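Local coordinates for putative gdp-fucose protein o-fucosyltransferase 1 (Caenorhabditis elegans, PDB 3ZY2), which is a putative protein O-fucosyltransferase of the GT-B clan, modelled with guanosine-5'-diphosphate, at residues P86-C98 / F161-S173. Residues are numbered along the deposited sequence; the frame is centred on the assembly and turned at random.
Sequences PTVWPPEKRKAFC and FPSEEYPVLAFSS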
loop_
_atom_site.group_PDB
_atom_site.type_symbol
_atom_site.label_atom_id
_atom_site.label_comp_id
_atom_site.label_asym_id
_atom_site.label_seq_id
_atom_site.Cartn_x
_atom_site.Cartn_y
_atom_site.Cartn_z
ATOM N N PRO A 86 -26.132 7.270 -10.675
ATOM C CA PRO A 86 -26.899 6.340 -11.525
ATOM C C PRO A 86 -26.592 6.463 -13.017
ATOM O O PRO A 86 -26.462 5.440 -13.680
ATOM C CB PRO A 86 -28.355 6.697 -11.213
ATOM C CG PRO A 86 -28.309 7.197 -9.810
ATOM C CD PRO A 86 -27.009 7.971 -9.718
ATOM N N THR A 87 -26.452 7.698 -13.516
ATOM C CA THR A 87 -26.121 7.950 -14.935
ATOM C C THR A 87 -24.639 8.205 -15.217
ATOM O O THR A 87 -24.132 7.861 -16.287
ATOM C CB THR A 87 -26.918 9.149 -15.535
ATOM O OG1 THR A 87 -26.651 10.326 -14.774
ATOM C CG2 THR A 87 -28.423 8.878 -15.557
ATOM N N VAL A 88 -23.945 8.841 -14.275
ATOM C CA VAL A 88 -22.530 9.164 -14.478
ATOM C C VAL A 88 -21.605 7.968 -14.204
ATOM O O VAL A 88 -20.547 7.867 -14.793
ATOM C CB VAL A 88 -22.110 10.396 -13.617
ATOM C CG1 VAL A 88 -20.584 10.616 -13.649
ATOM C CG2 VAL A 88 -22.841 11.641 -14.082
ATOM N N TRP A 89 -22.010 7.066 -13.311
ATOM C CA TRP A 89 -21.116 6.016 -12.835
ATOM C C TRP A 89 -21.844 4.711 -12.489
ATOM O O TRP A 89 -21.884 4.280 -11.330
ATOM C CB TRP A 89 -20.371 6.550 -11.619
ATOM C CG TRP A 89 -19.195 5.756 -11.158
ATOM C CD1 TRP A 89 -18.129 5.334 -11.905
ATOM C CD2 TRP A 89 -18.919 5.367 -9.801
ATOM N NE1 TRP A 89 -17.220 4.682 -11.097
ATOM C CE2 TRP A 89 -17.685 4.684 -9.806
ATOM C CE3 TRP A 89 -19.611 5.510 -8.589
ATOM C CZ2 TRP A 89 -17.119 4.146 -8.639
ATOM C CZ3 TRP A 89 -19.046 4.971 -7.415
ATOM C CH2 TRP A 89 -17.816 4.291 -7.460
ATOM N N PRO A 90 -22.443 4.080 -13.498
ATOM C CA PRO A 90 -23.259 2.885 -13.266
ATOM C C PRO A 90 -22.389 1.691 -12.848
ATOM O O PRO A 90 -21.168 1.732 -13.057
ATOM C CB PRO A 90 -23.907 2.647 -14.633
ATOM C CG PRO A 90 -22.965 3.276 -15.608
ATOM C CD PRO A 90 -22.405 4.469 -14.921
ATOM N N PRO A 91 -22.999 0.651 -12.233
ATOM C CA PRO A 91 -22.207 -0.482 -11.737
ATOM C C PRO A 91 -21.072 -0.961 -12.654
ATOM O O PRO A 91 -19.969 -1.227 -12.161
ATOM C CB PRO A 91 -23.260 -1.568 -11.534
ATOM C CG PRO A 91 -24.508 -0.794 -11.128
ATOM C CD PRO A 91 -24.378 0.608 -11.700
ATOM N N GLU A 92 -21.328 -1.038 -13.963
ATOM C CA GLU A 92 -20.331 -1.556 -14.923
ATOM C C GLU A 92 -19.013 -0.778 -15.002
ATOM O O GLU A 92 -17.996 -1.342 -15.396
ATOM C CB GLU A 92 -20.963 -1.746 -16.326
ATOM C CG GLU A 92 -19.993 -1.856 -17.526
ATOM C CD GLU A 92 -19.620 -0.499 -18.147
ATOM O OE1 GLU A 92 -20.477 0.413 -18.185
ATOM O OE2 GLU A 92 -18.459 -0.358 -18.606
ATOM N N LYS A 93 -19.008 0.503 -14.636
ATOM C CA LYS A 93 -17.764 1.259 -14.763
ATOM C C LYS A 93 -17.183 1.643 -13.412
ATOM O O LYS A 93 -16.344 2.546 -13.314
ATOM C CB LYS A 93 -17.898 2.469 -15.702
ATOM C CG LYS A 93 -18.742 3.624 -15.200
ATOM C CD LYS A 93 -18.883 4.739 -16.261
ATOM C CE LYS A 93 -19.553 4.236 -17.551
ATOM N NZ LYS A 93 -20.228 5.311 -18.352
ATOM N N ARG A 94 -17.633 0.932 -12.383
ATOM C CA ARG A 94 -17.147 1.170 -11.021
ATOM C C ARG A 94 -15.827 0.438 -10.796
ATOM O O ARG A 94 -15.796 -0.727 -10.378
ATOM C CB ARG A 94 -18.213 0.810 -9.989
ATOM C CG ARG A 94 -19.460 1.688 -10.178
ATOM C CD ARG A 94 -20.542 1.485 -9.158
ATOM N NE ARG A 94 -21.681 2.332 -9.523
ATOM C CZ ARG A 94 -22.869 2.312 -8.926
ATOM N NH1 ARG A 94 -23.112 1.476 -7.923
ATOM N NH2 ARG A 94 -23.823 3.133 -9.347
ATOM N N LYS A 95 -14.745 1.154 -11.097
ATOM C CA LYS A 95 -13.382 0.662 -10.897
ATOM C C LYS A 95 -12.782 1.176 -9.588
ATOM O O LYS A 95 -13.021 2.326 -9.179
ATOM C CB LYS A 95 -12.508 1.041 -12.099
ATOM C CG LYS A 95 -12.947 0.402 -13.446
ATOM C CD LYS A 95 -11.750 0.226 -14.362
ATOM C CE LYS A 95 -12.003 -0.750 -15.509
ATOM N NZ LYS A 95 -12.949 -0.192 -16.517
ATOM N N ALA A 96 -12.036 0.304 -8.911
ATOM C CA ALA A 96 -11.305 0.690 -7.712
ATOM C C ALA A 96 -9.924 1.183 -8.112
ATOM O O ALA A 96 -9.275 0.601 -8.994
ATOM C CB ALA A 96 -11.181 -0.484 -6.774
ATOM N N PHE A 97 -9.482 2.244 -7.453
ATOM C CA PHE A 97 -8.183 2.842 -7.715
ATOM C C PHE A 97 -7.271 2.575 -6.546
ATOM O O PHE A 97 -7.644 2.797 -5.390
ATOM C CB PHE A 97 -8.304 4.351 -7.954
ATOM C CG PHE A 97 -8.826 4.708 -9.310
ATOM C CD1 PHE A 97 -10.126 4.356 -9.682
ATOM C CD2 PHE A 97 -8.010 5.363 -10.240
ATOM C CE1 PHE A 97 -10.618 4.674 -10.937
ATOM C CE2 PHE A 97 -8.514 5.695 -11.506
ATOM C CZ PHE A 97 -9.809 5.342 -11.850
ATOM N N CYS A 98 -6.065 2.100 -6.850
ATOM C CA CYS A 98 -5.052 1.909 -5.822
ATOM C C CYS A 98 -3.640 2.084 -6.392
ATOM O O CYS A 98 -3.468 2.222 -7.601
ATOM C CB CYS A 98 -5.225 0.548 -5.152
ATOM S SG CYS A 98 -4.903 -0.814 -6.254
ATOM N N PHE A 161 -6.093 9.347 -16.763
ATOM C CA PHE A 161 -7.517 9.128 -16.456
ATOM C C PHE A 161 -8.449 10.240 -16.944
ATOM O O PHE A 161 -8.909 11.056 -16.137
ATOM C CB PHE A 161 -7.734 8.889 -14.957
ATOM C CG PHE A 161 -6.890 7.780 -14.385
ATOM C CD1 PHE A 161 -7.104 6.454 -14.761
ATOM C CD2 PHE A 161 -5.881 8.061 -13.475
ATOM C CE1 PHE A 161 -6.322 5.432 -14.238
ATOM C CE2 PHE A 161 -5.086 7.038 -12.940
ATOM C CZ PHE A 161 -5.313 5.721 -13.328
ATOM N N PRO A 162 -8.747 10.268 -18.261
ATOM C CA PRO A 162 -9.666 11.277 -18.793
ATOM C C PRO A 162 -11.082 11.101 -18.250
ATOM O O PRO A 162 -11.486 9.987 -17.903
ATOM C CB PRO A 162 -9.645 11.019 -20.308
ATOM C CG PRO A 162 -8.435 10.167 -20.550
ATOM C CD PRO A 162 -8.271 9.354 -19.315
ATOM N N SER A 163 -11.823 12.203 -18.202
ATOM C CA SER A 163 -13.163 12.239 -17.625
ATOM C C SER A 163 -14.180 11.345 -18.330
ATOM O O SER A 163 -15.052 10.777 -17.680
ATOM C CB SER A 163 -13.682 13.679 -17.602
ATOM O OG SER A 163 -12.613 14.617 -17.605
ATOM N N GLU A 164 -14.075 11.222 -19.657
ATOM C CA GLU A 164 -15.065 10.472 -20.432
ATOM C C GLU A 164 -15.130 8.977 -20.071
ATOM O O GLU A 164 -16.225 8.436 -19.853
ATOM C CB GLU A 164 -14.846 10.673 -21.941
ATOM C CG GLU A 164 -15.805 9.885 -22.851
ATOM C CD GLU A 164 -17.166 10.547 -23.066
ATOM O OE1 GLU A 164 -17.683 11.238 -22.156
ATOM O OE2 GLU A 164 -17.732 10.367 -24.170
ATOM N N GLU A 165 -13.971 8.323 -20.011
ATOM C CA GLU A 165 -13.902 6.919 -19.610
ATOM C C GLU A 165 -13.883 6.756 -18.091
ATOM O O GLU A 165 -14.393 5.747 -17.572
ATOM C CB GLU A 165 -12.685 6.225 -20.226
ATOM C CG GLU A 165 -12.561 4.716 -19.900
ATOM C CD GLU A 165 -13.740 3.863 -20.393
ATOM O OE1 GLU A 165 -14.318 4.177 -21.458
ATOM O OE2 GLU A 165 -14.095 2.877 -19.705
ATOM N N TYR A 166 -13.308 7.746 -17.392
ATOM C CA TYR A 166 -13.157 7.710 -15.921
ATOM C C TYR A 166 -13.868 8.884 -15.246
ATOM O O TYR A 166 -13.221 9.809 -14.723
ATOM C CB TYR A 166 -11.681 7.676 -15.509
ATOM C CG TYR A 166 -10.925 6.533 -16.120
ATOM C CD1 TYR A 166 -11.019 5.254 -15.579
ATOM C CD2 TYR A 166 -10.125 6.725 -17.249
ATOM C CE1 TYR A 166 -10.345 4.187 -16.143
ATOM C CE2 TYR A 166 -9.436 5.667 -17.818
ATOM C CZ TYR A 166 -9.542 4.402 -17.258
ATOM O OH TYR A 166 -8.866 3.356 -17.837
ATOM N N PRO A 167 -15.211 8.854 -15.246
ATOM C CA PRO A 167 -15.973 9.951 -14.665
ATOM C C PRO A 167 -15.785 10.040 -13.151
ATOM O O PRO A 167 -15.940 11.124 -12.576
ATOM C CB PRO A 167 -17.426 9.594 -15.005
ATOM C CG PRO A 167 -17.417 8.146 -15.331
ATOM C CD PRO A 167 -16.083 7.866 -15.913
ATOM N N VAL A 168 -15.474 8.906 -12.529
ATOM C CA VAL A 168 -15.334 8.844 -11.069
ATOM C C VAL A 168 -14.066 8.087 -10.697
ATOM O O VAL A 168 -13.923 6.912 -11.021
ATOM C CB VAL A 168 -16.560 8.178 -10.370
ATOM C CG1 VAL A 168 -16.306 8.093 -8.835
ATOM C CG2 VAL A 168 -17.860 8.935 -10.663
ATOM N N LEU A 169 -13.141 8.743 -9.996
ATOM C CA LEU A 169 -12.003 8.046 -9.428
ATOM C C LEU A 169 -12.413 7.624 -8.030
ATOM O O LEU A 169 -12.782 8.474 -7.220
ATOM C CB LEU A 169 -10.771 8.965 -9.351
ATOM C CG LEU A 169 -9.828 9.268 -10.520
ATOM C CD1 LEU A 169 -10.383 8.971 -11.928
ATOM C CD2 LEU A 169 -9.299 10.681 -10.442
ATOM N N ALA A 170 -12.365 6.329 -7.742
ATOM C CA ALA A 170 -12.806 5.803 -6.451
ATOM C C ALA A 170 -11.668 5.141 -5.702
ATOM O O ALA A 170 -11.078 4.195 -6.192
ATOM C CB ALA A 170 -13.957 4.822 -6.644
ATOM N N PHE A 171 -11.368 5.638 -4.503
ATOM C CA PHE A 171 -10.224 5.177 -3.708
ATOM C C PHE A 171 -10.687 4.525 -2.395
ATOM O O PHE A 171 -11.380 5.162 -1.590
ATOM C CB PHE A 171 -9.326 6.368 -3.355
ATOM C CG PHE A 171 -8.786 7.135 -4.534
ATOM C CD1 PHE A 171 -9.506 8.206 -5.092
ATOM C CD2 PHE A 171 -7.514 6.852 -5.047
ATOM C CE1 PHE A 171 -8.992 8.936 -6.146
ATOM C CE2 PHE A 171 -7.004 7.584 -6.095
ATOM C CZ PHE A 171 -7.732 8.608 -6.669
ATOM N N SER A 172 -10.308 3.276 -2.148
ATOM C CA SER A 172 -10.678 2.665 -0.869
ATOM C C SER A 172 -9.755 3.117 0.250
ATOM O O SER A 172 -10.114 3.040 1.428
ATOM C CB SER A 172 -10.748 1.137 -0.933
ATOM O OG SER A 172 -11.790 0.663 -0.082
ATOM N N SER A 173 -8.584 3.624 -0.119
ATOM C CA SER A 173 -7.735 4.316 0.835
ATOM C C SER A 173 -7.567 5.765 0.412
ATOM O O SER A 173 -7.315 6.053 -0.750
ATOM C CB SER A 173 -6.376 3.644 0.939
ATOM O OG SER A 173 -6.485 2.464 1.709
HETATM O O HOH W 1 -14.332 4.163 -10.817
HETATM O O HOH W 2 -14.683 3.864 -15.119
HETATM O O HOH W 3 -9.630 1.545 -4.235
HETATM O O HOH W 4 -6.943 3.339 -2.744
#
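Strands 95-98 and 168-171 run side by side as parallel neighbours but splay apart, their axes inclined at 60° and 4.9 Å apart at closest approach. They belong to the six-stranded parallel sheet of one of the two Rossmann-like domains expected of a GT-B fold, where strand 95-98 lies between 168-171 and 135-138. A single direct backbone hydrogen bond joins them, from Phe97 N to Ala170 O (2.8 Å). Beyond it, water takes over: one molecule links Lys95 O, Val168 O and Trp89 NE1, and two others connect Phe97 O to the amides of Ser172 and Ser173.

Trp89, just past the end of helix 77-88, lays its indole across Val168. With CG anti to the backbone N (chi1 -167°), the five-membered ring sits squarely over Val168 CB, which is 3.5 Å from its centroid, while the far end of the indole reaches Ala170 CB. The indole is sandwiched between Val168 and Arg94 CG, and two bonds from NE and NH2 to Trp89 O tie Arg94 in place. Alongside, Val88 CG1 packs on Pro167 CB at 3.6 Å.

Phe97 drives its edge into Phe161: CE2 stands 3.5 Å above the centre of that ring, with the planes at 68°, a T-shaped stack. Leu169 lies over one face of Phe97, Tyr166 CD1 meets its edge near CZ, and Phe97 CB rests over the face of Phe171. The hydroxyl of Tyr166 bonds Glu137 of its own chain and Thr235 of the second subunit, and Lys95 forms a salt bridge with Asp232 of that subunit.

Apolar and aromatic packing thus supplies most of the contact, while bridging waters satisfy polar groups, mostly of the backbone, where the strands have no direct bond.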